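Side-chain contacts in Lmo1076 protein (Listeria monocytogenes serovar 1/2a, PDB 3FI7), which hydrolyses cell-wall peptidoglycan as the autolysin Auto, a virulence-associated N-acetylglucosaminidase of family GH73, represented here by its catalytic domain: residues Pro131-Asp134 against Ser135-Lys139; Thr153-Leu156 against Gln157-Ala161. All coordinates share one frame; numbering follows the deposited sequence.

Both contacts are local, each folded within one continuous run of chain, and both belong to the glucosaminidase catalytic domain. Contact 1 (131-139) comes first, in the loop that leaves helix 116-129; contact 2 (153-161) follows at the end of helix 149-156 and in the loop beyond it. Their centres are about 13 Å apart on one flank of the domain, and they touch: Y137 O lies 3.0 Å from W155 NE1, a probable hydrogen bond, while Y137 OH packs 3.5 Å from R159 CG. The loop between helices 116-129 and 149-156 is thereby joined both to the end of helix 149-156 and to the loop that follows it.

Contact 1. Residues Pro131-Asp134 against Ser135-Lys139; sequences PSWD and SSYYK
Three overlapping type I beta turns, P131-D134, D134-Y137 and S136-K139, shape this surface loop after helix 116-129, and D134 sits where the first two join. D134 opens the second turn and supplies two acceptors for backbone amides. Its carbonyl O takes the N-H of Y137 at 3.0 Å, the donor lying well above the carbonyl plane. Its carboxylate reaches forward into the same turn: OD1 accepts the N-H of S136 at 3.0 Å, 51° out of the carboxylate plane, an Asx turn. With chi1 of 178°, CG stands anti to the backbone N and beside the carbonyl carbon, bringing the carboxylate over the amides that follow. The other oxygen, OD2, accepts from a water at 2.7 Å, and S136 OG is hydrogen-bonded to that same water.

The aromatic half of the contact is an edge-to-face pair. W133 presents the edge of its six-membered ring to one face of Y137, with CH2 3.3 Å from Y137 CE1 and the ring planes at 60°. P131 packs beside this pair: its CG lies over a face of W133, offset toward the rim, while CD reaches Y137 CB at 3.7 Å and Y138 CE2 at 3.9 Å. Y138 is buried against K126 and L127 of helix 116-129 and L156 of helix 149-156, so it ties the loop to the domain body.

P131 and W133 flank Y137, which R159 also touches; the exposed W133 meets a crystal neighbour, so its pose may partly reflect packing. Backbone and side-chain oxygens of D134 hold two successive amides, a water extends the carboxylate's polar network to S136, and OD2 also borders the Y137 ring edge, so the polar and aromatic parts adjoin.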
# COMPACT_ATOMS: atom_id res chain seq x y z
N PRO A 131 -14.33 6.33 -8.17
CA PRO A 131 -14.99 5.45 -9.14
C PRO A 131 -15.83 6.29 -10.09
O PRO A 131 -16.11 7.45 -9.79
CB PRO A 131 -15.89 4.57 -8.26
CG PRO A 131 -16.11 5.40 -7.03
CD PRO A 131 -14.78 6.05 -6.80
N SER A 132 -16.26 5.71 -11.20
CA SER A 132 -16.90 6.49 -12.25
C SER A 132 -18.24 7.07 -11.81
O SER A 132 -18.66 8.11 -12.31
CB SER A 132 -17.08 5.64 -13.51
OG SER A 132 -17.93 4.54 -13.25
N TRP A 133 -18.90 6.40 -10.87
CA TRP A 133 -20.22 6.85 -10.40
C TRP A 133 -20.17 7.95 -9.33
O TRP A 133 -21.18 8.59 -9.06
CB TRP A 133 -21.06 5.66 -9.91
CG TRP A 133 -20.37 4.84 -8.89
CD1 TRP A 133 -19.53 3.79 -9.11
CD2 TRP A 133 -20.42 5.02 -7.47
NE1 TRP A 133 -19.06 3.30 -7.92
CE2 TRP A 133 -19.60 4.03 -6.89
CE3 TRP A 133 -21.09 5.91 -6.63
CZ2 TRP A 133 -19.42 3.92 -5.52
CZ3 TRP A 133 -20.92 5.79 -5.26
CH2 TRP A 133 -20.09 4.80 -4.72
N ASP A 134 -19.00 8.18 -8.73
CA ASP A 134 -18.88 9.21 -7.69
C ASP A 134 -17.44 9.65 -7.47
O ASP A 134 -16.68 9.02 -6.72
CB ASP A 134 -19.47 8.73 -6.36
CG ASP A 134 -19.31 9.76 -5.24
OD1 ASP A 134 -18.89 10.90 -5.53
OD2 ASP A 134 -19.61 9.43 -4.07
N SER A 135 -17.06 10.76 -8.11
CA SER A 135 -15.67 11.19 -8.08
C SER A 135 -15.17 11.58 -6.68
O SER A 135 -13.96 11.64 -6.45
CB SER A 135 -15.44 12.34 -9.06
OG SER A 135 -15.87 13.57 -8.49
N SER A 136 -16.09 11.84 -5.75
CA SER A 136 -15.68 12.24 -4.40
C SER A 136 -15.91 11.13 -3.37
O SER A 136 -15.86 11.36 -2.17
CB SER A 136 -16.39 13.53 -3.97
OG SER A 136 -17.76 13.30 -3.71
N TYR A 137 -16.14 9.91 -3.86
CA TYR A 137 -16.34 8.76 -2.99
C TYR A 137 -15.31 8.61 -1.86
O TYR A 137 -15.66 8.25 -0.73
CB TYR A 137 -16.35 7.48 -3.82
CG TYR A 137 -16.87 6.27 -3.09
CD1 TYR A 137 -18.11 6.30 -2.45
CD2 TYR A 137 -16.14 5.10 -3.04
CE1 TYR A 137 -18.60 5.20 -1.78
CE2 TYR A 137 -16.63 3.98 -2.39
CZ TYR A 137 -17.85 4.04 -1.76
OH TYR A 137 -18.33 2.94 -1.10
N TYR A 138 -14.04 8.87 -2.16
CA TYR A 138 -13.01 8.69 -1.14
C TYR A 138 -12.56 10.00 -0.47
O TYR A 138 -11.47 10.07 0.10
CB TYR A 138 -11.79 7.95 -1.71
CG TYR A 138 -12.10 6.53 -2.17
CD1 TYR A 138 -12.31 5.52 -1.24
CD2 TYR A 138 -12.15 6.21 -3.52
CE1 TYR A 138 -12.58 4.22 -1.64
CE2 TYR A 138 -12.42 4.90 -3.93
CZ TYR A 138 -12.64 3.92 -2.99
OH TYR A 138 -12.91 2.63 -3.37
N LYS A 139 -13.41 11.03 -0.53
CA LYS A 139 -13.06 12.37 -0.06
C LYS A 139 -12.51 12.42 1.38
O LYS A 139 -11.67 13.26 1.69
CB LYS A 139 -14.24 13.32 -0.18
CG LYS A 139 -15.44 12.90 0.65
CD LYS A 139 -16.62 13.85 0.46
CE LYS A 139 -17.91 13.26 1.01
NZ LYS A 139 -19.08 14.14 0.78
O HOH W 1 -19.23 11.28 -2.21

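Contact 2. Residues Thr153-Leu156 against Gln157-Ala161; sequences TAWL and QGRYA
R159 lays its guanidinium flat over the indole of W155, the planes only 3° apart, a stacked cation-pi pair. R159 CZ stands 3.6 Å from the centroid of the W155 six-membered ring, 15° off its normal. R159 NH1 lies near W155 CH2 and CZ2, whereas the aliphatic CD of R159 covers the five-membered ring as a CH-pi contact. The chain of R159 is extended from CG to NE, and W155 has CG anti to its backbone N (chi1 -164°), which swings the indole back against the guanidinium. At the edge of that group, NH2 donates to W155 O at 2.8 Å, in the carbonyl plane and on a lone pair, and also to a water. W155 NE1 is used elsewhere, by Y137 O.

Backbone bonds end helix 149-156 here. Q157 N reaches T153 O at 3.2 Å, an i to i+4 bond at the helix end, while L156 O accepts both R159 N, at 2.9 Å, and Y160 N, at 2.8 Å.

One residue therefore supplies both the face and the acceptor for R159: stacking sets the guanidinium's tilt and the NH2 bond its rotation. The positive charge probably also favours the carbonyl-rich C-terminal end of the helix.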
# COMPACT_ATOMS: atom_id res chain seq x y z
N THR A 153 -7.95 6.41 7.14
CA THR A 153 -8.15 4.96 7.18
C THR A 153 -9.60 4.65 7.54
O THR A 153 -10.22 3.77 6.95
CB THR A 153 -7.18 4.24 8.14
OG1 THR A 153 -7.38 4.70 9.48
CG2 THR A 153 -5.72 4.48 7.73
N ALA A 154 -10.14 5.39 8.51
CA ALA A 154 -11.54 5.24 8.89
C ALA A 154 -12.46 5.47 7.69
O ALA A 154 -13.47 4.81 7.56
CB ALA A 154 -11.91 6.20 10.03
N TRP A 155 -12.08 6.39 6.81
CA TRP A 155 -12.89 6.62 5.62
C TRP A 155 -12.83 5.46 4.62
O TRP A 155 -13.83 5.14 3.97
CB TRP A 155 -12.52 7.94 4.93
CG TRP A 155 -13.56 8.39 3.95
CD1 TRP A 155 -13.55 8.20 2.59
CD2 TRP A 155 -14.78 9.08 4.24
NE1 TRP A 155 -14.68 8.73 2.03
CE2 TRP A 155 -15.46 9.27 3.02
CE3 TRP A 155 -15.37 9.55 5.43
CZ2 TRP A 155 -16.70 9.93 2.94
CZ3 TRP A 155 -16.60 10.20 5.35
CH2 TRP A 155 -17.25 10.38 4.11
N LEU A 156 -11.67 4.82 4.50
CA LEU A 156 -11.51 3.70 3.57
C LEU A 156 -12.31 2.47 4.01
O LEU A 156 -12.76 1.69 3.17
CB LEU A 156 -10.03 3.34 3.41
CG LEU A 156 -9.12 4.43 2.83
CD1 LEU A 156 -7.67 3.98 2.83
CD2 LEU A 156 -9.56 4.79 1.42
N GLN A 157 -12.47 2.29 5.31
CA GLN A 157 -13.19 1.14 5.81
C GLN A 157 -14.65 1.22 5.37
O GLN A 157 -15.28 2.27 5.50
CB GLN A 157 -13.10 1.06 7.34
CG GLN A 157 -13.87 -0.11 7.94
CD GLN A 157 -13.55 -0.31 9.41
OE1 GLN A 157 -12.39 -0.48 9.79
NE2 GLN A 157 -14.59 -0.32 10.24
N GLY A 158 -15.17 0.13 4.83
CA GLY A 158 -16.53 0.11 4.31
C GLY A 158 -16.63 0.67 2.90
O GLY A 158 -17.64 0.49 2.23
N ARG A 159 -15.59 1.37 2.44
CA ARG A 159 -15.63 1.92 1.08
C ARG A 159 -14.66 1.22 0.15
O ARG A 159 -15.05 0.74 -0.91
CB ARG A 159 -15.41 3.43 1.09
CG ARG A 159 -16.58 4.20 1.69
CD ARG A 159 -16.38 5.71 1.65
NE ARG A 159 -17.45 6.38 2.39
CZ ARG A 159 -17.48 6.50 3.71
NH1 ARG A 159 -18.49 7.12 4.30
NH2 ARG A 159 -16.48 6.01 4.45
N TYR A 160 -13.38 1.17 0.53
CA TYR A 160 -12.38 0.51 -0.29
C TYR A 160 -12.56 -1.01 -0.22
O TYR A 160 -12.41 -1.72 -1.21
CB TYR A 160 -10.97 0.91 0.15
CG TYR A 160 -9.90 0.39 -0.78
CD1 TYR A 160 -9.36 -0.87 -0.61
CD2 TYR A 160 -9.46 1.16 -1.85
CE1 TYR A 160 -8.38 -1.36 -1.46
CE2 TYR A 160 -8.49 0.68 -2.72
CZ TYR A 160 -7.95 -0.58 -2.52
OH TYR A 160 -6.99 -1.06 -3.37
N ALA A 161 -12.89 -1.49 0.96
CA ALA A 161 -13.09 -2.92 1.17
C ALA A 161 -14.21 -3.11 2.18
O ALA A 161 -14.40 -2.30 3.08
CB ALA A 161 -11.80 -3.57 1.69
O HOH W 2 -16.45 6.37 7.27